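Local structure of Esterase/lipase-like protein (Caldicellulosiruptor lactoaceticus 6A, 6A6O) at residues 37-40 against 41-44; 148-151 against 152-155; 194-197 against 198-202; 273-276 against 277-280. The protein hydrolyses acetyl esters and, as a bifunctional enzyme, also cleaves beta-1,4-xylosides, on what appears to be an alpha/beta-hydrolase fold. All coordinates share one frame; numbering follows the deposited sequence.

Interaction 1: 37-40 against 41-44; sequences NPFV and PHLV
P41, V40 and F39 carry most of the contact where the loop runs into strand 42-46, with P41 in the middle. V40 CG1 lies 4.0 Å from P41 CD, and the F39 ring reaches forward alongside the V40-P41 link. CG of F39 stands anti to the backbone N (chi1 178°), which carries the ring along the chain until CE2 comes within 3.6 Å of P41 CA; the same CE2 is 4.1 Å from P41 CB. The ring meets these atoms obliquely.

The polar part of the contact belongs to V40 O. It is gripped by H42 ND1 at 2.8 Å, with an N-H...O angle of 167°, and the oxygen sits at the edge of the imidazole, in its plane. That bond fixes the rotation of the H42 ring and means that ND1 carries a proton. The ring crosses F39 at about a right angle, an oblique pair with CE1 of F39 to CE1 of H42 at 3.9 Å and planes 51° apart. Upstream, N37 OD1 accepts from F39 N at 3.2 Å, an Asx turn that shapes the approach.

Beyond P41 the chain enters strand 42-46, which runs between strands 21-22 and 86-91. H42 bonds through its backbone to N91, while P41 packs on D105 and L43 on A109 and L112, all of helix 101-115.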
loop_
_atom_site.group_PDB
_atom_site.type_symbol
_atom_site.label_atom_id
_atom_site.label_comp_id
_atom_site.label_asym_id
_atom_site.label_seq_id
_atom_site.Cartn_x
_atom_site.Cartn_y
_atom_site.Cartn_z
ATOM N N ASN A 37 14.869 15.413 -12.029
ATOM C CA ASN A 37 14.770 13.977 -11.795
ATOM C C ASN A 37 13.837 13.361 -12.831
ATOM O O ASN A 37 12.676 13.784 -12.932
ATOM C CB ASN A 37 14.250 13.724 -10.385
ATOM C CG ASN A 37 14.367 12.270 -9.950
ATOM O OD1 ASN A 37 14.303 11.346 -10.763
ATOM N ND2 ASN A 37 14.518 12.065 -8.644
ATOM N N PRO A 38 14.291 12.386 -13.625
ATOM C CA PRO A 38 13.455 11.896 -14.734
ATOM C C PRO A 38 12.288 11.027 -14.295
ATOM O O PRO A 38 11.382 10.785 -15.103
ATOM C CB PRO A 38 14.444 11.094 -15.590
ATOM C CG PRO A 38 15.477 10.630 -14.617
ATOM C CD PRO A 38 15.619 11.745 -13.612
ATOM N N PHE A 39 12.271 10.546 -13.057
ATOM C CA PHE A 39 11.235 9.600 -12.663
ATOM C C PHE A 39 9.875 10.281 -12.556
ATOM O O PHE A 39 9.734 11.327 -11.913
ATOM C CB PHE A 39 11.588 8.939 -11.334
ATOM C CG PHE A 39 10.532 7.995 -10.854
ATOM C CD1 PHE A 39 10.391 6.751 -11.443
ATOM C CD2 PHE A 39 9.655 8.365 -9.847
ATOM C CE1 PHE A 39 9.408 5.874 -11.024
ATOM C CE2 PHE A 39 8.672 7.495 -9.422
ATOM C CZ PHE A 39 8.550 6.248 -10.014
ATOM N N VAL A 40 8.868 9.675 -13.172
ATOM C CA VAL A 40 7.482 10.130 -13.101
ATOM C C VAL A 40 6.685 9.082 -12.328
ATOM O O VAL A 40 6.593 7.935 -12.782
ATOM C CB VAL A 40 6.890 10.340 -14.501
ATOM C CG1 VAL A 40 5.421 10.704 -14.401
ATOM C CG2 VAL A 40 7.673 11.421 -15.239
ATOM N N PRO A 41 6.098 9.416 -11.172
ATOM C CA PRO A 41 5.326 8.409 -10.429
ATOM C C PRO A 41 4.128 7.947 -11.242
ATOM O O PRO A 41 3.489 8.730 -11.952
ATOM C CB PRO A 41 4.901 9.146 -9.151
ATOM C CG PRO A 41 4.929 10.599 -9.531
ATOM C CD PRO A 41 6.094 10.722 -10.487
ATOM N N HIS A 42 3.833 6.656 -11.145
ATOM C CA HIS A 42 2.846 6.061 -12.031
ATOM C C HIS A 42 2.370 4.741 -11.446
ATOM O O HIS A 42 2.983 4.183 -10.532
ATOM C CB HIS A 42 3.436 5.833 -13.427
ATOM C CG HIS A 42 4.580 4.866 -13.448
ATOM N ND1 HIS A 42 5.871 5.234 -13.140
ATOM C CD2 HIS A 42 4.628 3.546 -13.749
ATOM C CE1 HIS A 42 6.664 4.183 -13.242
ATOM N NE2 HIS A 42 5.934 3.147 -13.615
ATOM N N LEU A 43 1.275 4.240 -12.014
ATOM C CA LEU A 43 0.764 2.896 -11.760
ATOM C C LEU A 43 1.101 1.983 -12.935
ATOM O O LEU A 43 1.139 2.423 -14.083
ATOM C CB LEU A 43 -0.750 2.921 -11.571
ATOM C CG LEU A 43 -1.260 3.590 -10.301
ATOM C CD1 LEU A 43 -2.661 4.135 -10.520
ATOM C CD2 LEU A 43 -1.228 2.581 -9.146
ATOM N N VAL A 44 1.352 0.713 -12.648
ATOM C CA VAL A 44 1.444 -0.310 -13.690
ATOM C C VAL A 44 0.240 -1.228 -13.540
ATOM O O VAL A 44 0.115 -1.911 -12.511
ATOM C CB VAL A 44 2.752 -1.112 -13.624
ATOM C CG1 VAL A 44 2.751 -2.157 -14.728
ATOM C CG2 VAL A 44 3.963 -0.195 -13.764
#

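Interaction 2: 148-151 against 152-155; sequences SGDK and KNDD
D150 and N153 close the same type I beta turn twice, once through the backbone and once through their side chains. The backbone bond is the expected one, N153 N to D150 O at 3.0 Å. The second runs outside it: ND2 of N153 donates a hydrogen bond to D150 OD2 at 2.8 Å, nearly straight at 168°. The two flat groups meet almost perpendicular, carboxylate and amide planes 83° apart. OD2 lies close to the amide plane of N153, whereas ND2 reaches OD2 on its anti side and well out of the carboxylate plane. CG of D150 is anti to its own N (chi1 177°), a setting that carries the carboxylate forward toward the asparagine.

N153 uses both ends of its amide. While ND2 holds D150, OD1 accepts from D155 N at 2.9 Å, in the carbonyl plane and on a lone pair, forming an Asx turn that follows directly on the beta turn. With one end tied back and the other tied forward, the rotation of the amide is fixed.

K151 and K152 fill the two middle positions of the turn. The chain of K151 is bent at chi2 and chi4 and brings NZ to the carbonyl O of R159, whose NE in turn bonds N153 O. D155 OD2 forms a salt bridge with R108 of helix 101-115.

This is a surface loop between helix 134-142 and strand 167-170, and the contact across the turn is made by polar bonds, with no apolar pair between the two segments. The anionic D150 probably makes its bond to the neutral amide stronger than one between two uncharged groups.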
loop_
_atom_site.group_PDB
_atom_site.type_symbol
_atom_site.label_atom_id
_atom_site.label_comp_id
_atom_site.label_asym_id
_atom_site.label_seq_id
_atom_site.Cartn_x
_atom_site.Cartn_y
_atom_site.Cartn_z
ATOM N N SER A 148 -12.090 12.146 2.104
ATOM C CA SER A 148 -13.167 11.781 1.190
ATOM C C SER A 148 -13.196 12.626 -0.087
ATOM O O SER A 148 -14.150 12.517 -0.864
ATOM C CB SER A 148 -14.515 11.861 1.907
ATOM O OG SER A 148 -14.711 13.137 2.488
ATOM N N GLY A 149 -12.187 13.450 -0.323
ATOM C CA GLY A 149 -12.054 14.207 -1.548
ATOM C C GLY A 149 -12.418 15.676 -1.365
ATOM O O GLY A 149 -13.116 16.069 -0.426
ATOM N N ASP A 150 -11.923 16.491 -2.297
ATOM C CA ASP A 150 -12.179 17.936 -2.348
ATOM C C ASP A 150 -13.260 18.156 -3.402
ATOM O O ASP A 150 -12.967 18.245 -4.596
ATOM C CB ASP A 150 -10.903 18.697 -2.691
ATOM C CG ASP A 150 -11.121 20.208 -2.836
ATOM O OD1 ASP A 150 -12.196 20.718 -2.459
ATOM O OD2 ASP A 150 -10.208 20.881 -3.350
ATOM N N LYS A 151 -14.510 18.248 -2.954
ATOM C CA LYS A 151 -15.628 18.129 -3.878
ATOM C C LYS A 151 -15.720 19.299 -4.849
ATOM O O LYS A 151 -16.312 19.144 -5.922
ATOM C CB LYS A 151 -16.929 17.968 -3.094
ATOM C CG LYS A 151 -17.104 16.567 -2.500
ATOM C CD LYS A 151 -16.926 15.493 -3.582
ATOM C CE LYS A 151 -17.202 14.096 -3.054
ATOM N NZ LYS A 151 -16.155 13.652 -2.099
ATOM N N LYS A 152 -15.127 20.445 -4.518
ATOM C CA LYS A 152 -15.131 21.609 -5.395
ATOM C C LYS A 152 -13.835 21.771 -6.183
ATOM O O LYS A 152 -13.616 22.830 -6.776
ATOM C CB LYS A 152 -15.403 22.882 -4.585
ATOM C CG LYS A 152 -16.801 22.953 -4.002
ATOM C CD LYS A 152 -17.201 24.384 -3.683
ATOM C CE LYS A 152 -18.658 24.467 -3.259
ATOM N NZ LYS A 152 -18.836 24.121 -1.821
ATOM N N ASN A 153 -12.978 20.753 -6.217
ATOM C CA ASN A 153 -11.718 20.874 -6.942
ATOM C C ASN A 153 -11.948 20.944 -8.452
ATOM O O ASN A 153 -12.880 20.338 -8.994
ATOM C CB ASN A 153 -10.801 19.692 -6.625
ATOM C CG ASN A 153 -9.339 20.034 -6.777
ATOM O OD1 ASN A 153 -8.779 19.962 -7.871
ATOM N ND2 ASN A 153 -8.702 20.400 -5.669
ATOM N N ASP A 154 -11.063 21.680 -9.132
ATOM C CA ASP A 154 -11.111 21.765 -10.589
ATOM C C ASP A 154 -10.701 20.452 -11.244
ATOM O O ASP A 154 -11.120 20.171 -12.374
ATOM C CB ASP A 154 -10.205 22.897 -11.083
ATOM C CG ASP A 154 -10.808 24.272 -10.846
ATOM O OD1 ASP A 154 -12.054 24.374 -10.780
ATOM O OD2 ASP A 154 -10.037 25.246 -10.727
ATOM N N ASP A 155 -9.873 19.652 -10.560
ATOM C CA ASP A 155 -9.497 18.321 -11.024
ATOM C C ASP A 155 -10.545 17.335 -10.531
ATOM O O ASP A 155 -10.663 17.138 -9.310
ATOM C CB ASP A 155 -8.120 17.942 -10.488
ATOM C CG ASP A 155 -7.555 16.676 -11.116
ATOM O OD1 ASP A 155 -8.323 15.865 -11.671
ATOM O OD2 ASP A 155 -6.320 16.498 -11.054
#

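Interaction 3: 194-197 against 198-202; sequences DPVL and VWTLS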
loop_
_atom_site.group_PDB
_atom_site.type_symbol
_atom_site.label_atom_id
_atom_site.label_comp_id
_atom_site.label_asym_id
_atom_site.label_seq_id
_atom_site.Cartn_x
_atom_site.Cartn_y
_atom_site.Cartn_z
ATOM N N ASP A 194 11.552 16.365 12.261
ATOM C CA ASP A 194 10.598 16.999 13.164
ATOM C C ASP A 194 9.895 15.935 14.013
ATOM O O ASP A 194 9.270 15.021 13.453
ATOM C CB ASP A 194 9.603 17.807 12.324
ATOM C CG ASP A 194 8.480 18.443 13.134
ATOM O OD1 ASP A 194 8.389 18.262 14.369
ATOM O OD2 ASP A 194 7.674 19.167 12.503
ATOM N N PRO A 195 9.984 16.007 15.343
ATOM C CA PRO A 195 9.283 15.034 16.199
ATOM C C PRO A 195 7.799 14.928 15.925
ATOM O O PRO A 195 7.211 13.864 16.166
ATOM C CB PRO A 195 9.534 15.573 17.613
ATOM C CG PRO A 195 10.809 16.351 17.494
ATOM C CD PRO A 195 10.827 16.934 16.115
ATOM N N VAL A 196 7.165 16.009 15.464
ATOM C CA VAL A 196 5.749 15.938 15.123
ATOM C C VAL A 196 5.534 14.968 13.973
ATOM O O VAL A 196 4.612 14.143 14.001
ATOM C CB VAL A 196 5.210 17.341 14.781
ATOM C CG1 VAL A 196 3.898 17.231 14.031
ATOM C CG2 VAL A 196 5.039 18.156 16.043
ATOM N N LEU A 197 6.384 15.051 12.944
ATOM C CA LEU A 197 6.258 14.135 11.815
ATOM C C LEU A 197 6.613 12.712 12.217
ATOM O O LEU A 197 5.994 11.756 11.736
ATOM C CB LEU A 197 7.140 14.596 10.657
ATOM C CG LEU A 197 6.628 15.834 9.898
ATOM C CD1 LEU A 197 7.592 16.225 8.771
ATOM C CD2 LEU A 197 5.215 15.643 9.348
ATOM N N VAL A 198 7.597 12.546 13.098
ATOM C CA VAL A 198 7.894 11.204 13.593
ATOM C C VAL A 198 6.649 10.594 14.228
ATOM O O VAL A 198 6.349 9.409 14.038
ATOM C CB VAL A 198 9.077 11.233 14.575
ATOM C CG1 VAL A 198 9.193 9.888 15.290
ATOM C CG2 VAL A 198 10.372 11.551 13.830
ATOM N N TRP A 199 5.900 11.400 14.979
ATOM C CA TRP A 199 4.690 10.905 15.625
ATOM C C TRP A 199 3.577 10.648 14.608
ATOM O O TRP A 199 2.968 9.573 14.606
ATOM C CB TRP A 199 4.235 11.896 16.700
ATOM C CG TRP A 199 3.208 11.334 17.627
ATOM C CD1 TRP A 199 3.425 10.804 18.870
ATOM C CD2 TRP A 199 1.800 11.248 17.392
ATOM N NE1 TRP A 199 2.236 10.394 19.423
ATOM C CE2 TRP A 199 1.221 10.656 18.542
ATOM C CE3 TRP A 199 0.967 11.618 16.328
ATOM C CZ2 TRP A 199 -0.149 10.414 18.652
ATOM C CZ3 TRP A 199 -0.403 11.378 16.440
ATOM C CH2 TRP A 199 -0.942 10.776 17.597
ATOM N N THR A 200 3.294 11.619 13.727
ATOM C CA THR A 200 2.158 11.444 12.828
ATOM C C THR A 200 2.447 10.442 11.720
ATOM O O THR A 200 1.507 9.892 11.139
ATOM C CB THR A 200 1.717 12.785 12.227
ATOM O OG1 THR A 200 2.757 13.291 11.381
ATOM C CG2 THR A 200 1.409 13.797 13.345
ATOM N N LEU A 201 3.719 10.157 11.436
ATOM C CA LEU A 201 4.066 9.142 10.451
ATOM C C LEU A 201 4.406 7.797 11.090
ATOM O O LEU A 201 4.789 6.859 10.379
ATOM C CB LEU A 201 5.231 9.619 9.591
ATOM C CG LEU A 201 4.943 10.921 8.850
ATOM C CD1 LEU A 201 6.187 11.335 8.056
ATOM C CD2 LEU A 201 3.723 10.775 7.931
ATOM N N SER A 202 4.287 7.683 12.411
ATOM C CA SER A 202 4.248 6.376 13.065
ATOM C C SER A 202 2.788 5.943 13.002
ATOM O O SER A 202 1.948 6.431 13.766
ATOM C CB SER A 202 4.786 6.466 14.490
ATOM O OG SER A 202 6.166 6.811 14.472
#
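L201 N donates to L197 O at 2.8 Å, the shortest hydrogen bond between the two segments, at the C-terminal end of the short helix 195-200. Just past it S202 OG donates a hydrogen bond to V198 O at 2.6 Å. The same OG also accepts from L176 N, so the hydroxyl ties the helix end to a loop. At the other end D194 is the N-cap: its OD1 accepts from V196 N at 2.8 Å, met from above the carboxylate plane.

Between the two ends, regular i to i+4 backbone bonds carry the helix, the first from V198 N to D194 O. L197 CB and L201 CD1 stand 4.3 Å apart, one turn from each other, and both leucines also touch H99, while L201 packs on L176 and on L189 of helix 182-189. W199, with CG anti to its N (chi1 -166°), swings its indole away from the preceding turn and reaches M206.

T200 places OG1 between its N and carbonyl carbon (chi1 66°), which turns the hydroxyl back along the helix. There V196 O, already bonded to T200 N at 2.9 Å, lies 3.3 Å from T200 OG1, at most a weak bond.

Interaction 4: 273-276 against 277-280; sequences EKWF and ESIG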
loop_
_atom_site.group_PDB
_atom_site.type_symbol
_atom_site.label_atom_id
_atom_site.label_comp_id
_atom_site.label_asym_id
_atom_site.label_seq_id
_atom_site.Cartn_x
_atom_site.Cartn_y
_atom_site.Cartn_z
ATOM N N GLU A 273 -6.116 -14.764 1.070
ATOM C CA GLU A 273 -7.218 -15.070 0.163
ATOM C C GLU A 273 -8.512 -15.333 0.928
ATOM O O GLU A 273 -9.572 -14.806 0.574
ATOM C CB GLU A 273 -6.856 -16.275 -0.701
ATOM C CG GLU A 273 -7.972 -16.713 -1.643
ATOM C CD GLU A 273 -7.712 -18.074 -2.264
ATOM O OE1 GLU A 273 -6.556 -18.546 -2.228
ATOM O OE2 GLU A 273 -8.668 -18.672 -2.793
ATOM N N LYS A 274 -8.442 -16.149 1.986
ATOM C CA LYS A 274 -9.638 -16.432 2.773
ATOM C C LYS A 274 -10.123 -15.202 3.532
ATOM O O LYS A 274 -11.333 -15.026 3.710
ATOM C CB LYS A 274 -9.375 -17.591 3.739
ATOM C CG LYS A 274 -9.180 -18.936 3.035
ATOM C CD LYS A 274 -10.300 -19.183 2.016
ATOM C CE LYS A 274 -10.180 -20.547 1.325
ATOM N NZ LYS A 274 -11.152 -20.673 0.187
ATOM N N TRP A 275 -9.211 -14.327 3.967
ATOM C CA TRP A 275 -9.640 -13.094 4.626
ATOM C C TRP A 275 -10.360 -12.168 3.649
ATOM O O TRP A 275 -11.397 -11.579 3.991
ATOM C CB TRP A 275 -8.426 -12.399 5.257
ATOM C CG TRP A 275 -8.689 -11.039 5.858
ATOM C CD1 TRP A 275 -9.249 -10.771 7.076
ATOM C CD2 TRP A 275 -8.389 -9.768 5.271
ATOM N NE1 TRP A 275 -9.316 -9.416 7.285
ATOM C CE2 TRP A 275 -8.793 -8.776 6.190
ATOM C CE3 TRP A 275 -7.814 -9.371 4.055
ATOM C CZ2 TRP A 275 -8.631 -7.411 5.945
ATOM C CZ3 TRP A 275 -7.667 -7.996 3.807
ATOM C CH2 TRP A 275 -8.076 -7.041 4.743
ATOM N N PHE A 276 -9.815 -12.012 2.440
ATOM C CA PHE A 276 -10.520 -11.292 1.377
ATOM C C PHE A 276 -11.936 -11.823 1.208
ATOM O O PHE A 276 -12.891 -11.052 1.065
ATOM C CB PHE A 276 -9.777 -11.456 0.053
ATOM C CG PHE A 276 -8.566 -10.569 -0.111
ATOM C CD1 PHE A 276 -8.549 -9.257 0.345
ATOM C CD2 PHE A 276 -7.455 -11.048 -0.792
ATOM C CE1 PHE A 276 -7.421 -8.441 0.143
ATOM C CE2 PHE A 276 -6.342 -10.247 -0.994
ATOM C CZ PHE A 276 -6.326 -8.941 -0.528
ATOM N N GLU A 277 -12.084 -13.146 1.203
ATOM C CA GLU A 277 -13.418 -13.727 1.129
ATOM C C GLU A 277 -14.234 -13.377 2.370
ATOM O O GLU A 277 -15.409 -13.015 2.265
ATOM C CB GLU A 277 -13.310 -15.236 0.940
ATOM C CG GLU A 277 -14.626 -15.980 0.894
ATOM C CD GLU A 277 -14.410 -17.480 0.966
ATOM O OE1 GLU A 277 -14.077 -18.087 -0.075
ATOM O OE2 GLU A 277 -14.525 -18.038 2.075
ATOM N N SER A 278 -13.614 -13.443 3.552
ATOM C CA SER A 278 -14.349 -13.203 4.790
ATOM C C SER A 278 -14.907 -11.788 4.858
ATOM O O SER A 278 -15.979 -11.579 5.431
ATOM C CB SER A 278 -13.448 -13.453 6.000
ATOM O OG SER A 278 -12.709 -12.279 6.302
ATOM N N ILE A 279 -14.202 -10.798 4.296
ATOM C CA ILE A 279 -14.670 -9.415 4.374
ATOM C C ILE A 279 -15.530 -9.033 3.178
ATOM O O ILE A 279 -15.930 -7.867 3.067
ATOM C CB ILE A 279 -13.503 -8.406 4.507
ATOM C CG1 ILE A 279 -12.643 -8.387 3.235
ATOM C CG2 ILE A 279 -12.650 -8.714 5.752
ATOM C CD1 ILE A 279 -11.534 -7.318 3.237
ATOM N N GLY A 280 -15.820 -9.973 2.284
ATOM C CA GLY A 280 -16.624 -9.688 1.115
ATOM C C GLY A 280 -15.872 -9.052 -0.028
ATOM O O GLY A 280 -16.502 -8.551 -0.968
HETATM O O HOH W 1 -13.712 -20.648 2.360
#
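One face of the W275 indole is covered by I279, a turn further along helix 268-278. CD1 of I279 stands over the six-membered ring, 3.9 Å from its centroid and only 15° off the normal, a CH-pi contact. The other branch, CG2, lies over the same face but toward the rim, 3.7 Å from W275 NE1. With CG2 anti to the carbonyl carbon and CG1 between N and C (chi1 66°), both branches of I279 can reach the indole. The W275 ring also meets F215, and F276 packs on V168 and F281.

W275 O takes two donors: I279 N at 2.9 Å, and S278 OG at 2.7 Å, which sits in the carbonyl plane on a lone pair. The helix then ends in a Schellman motif at G280, whose positive phi suits glycine.

On the solvent side K274 and E277 lie side by side. NZ of K274 is 3.9 Å from OE1 of E277, a long salt bridge, and a water donates to E277 OE2 at 2.7 Å while accepting weakly from K274 NZ. The charges therefore probably attract at a distance, partly through water, and the firmer hold on this helix end comes from the W275 carbonyl, which accepts two hydrogen bonds, and the isoleucine on the indole.

In the fold
The four are local contacts: a loop entering a strand, a beta turn, a short helix and a helix end, none touching another. Interactions 1 and 2 come nearest, about 13 Å between closest atoms; both reach toward helix 101-115, the first through P41 and L43, the second through the D155-R108 salt bridge. Interaction 4 lies across the chain's centre from interactions 1 and 3, with centres about 32 and 33 Å away. Interactions 1 and 4 border the mixed sheet: the first enters strand 42-46, the second packs on strand 167-170. A probable Ser-His-Asp triad, S133, H254 and D222, includes none of these residues; L201 O of interaction 3 bonds H137, on helix 134-142 just after S133.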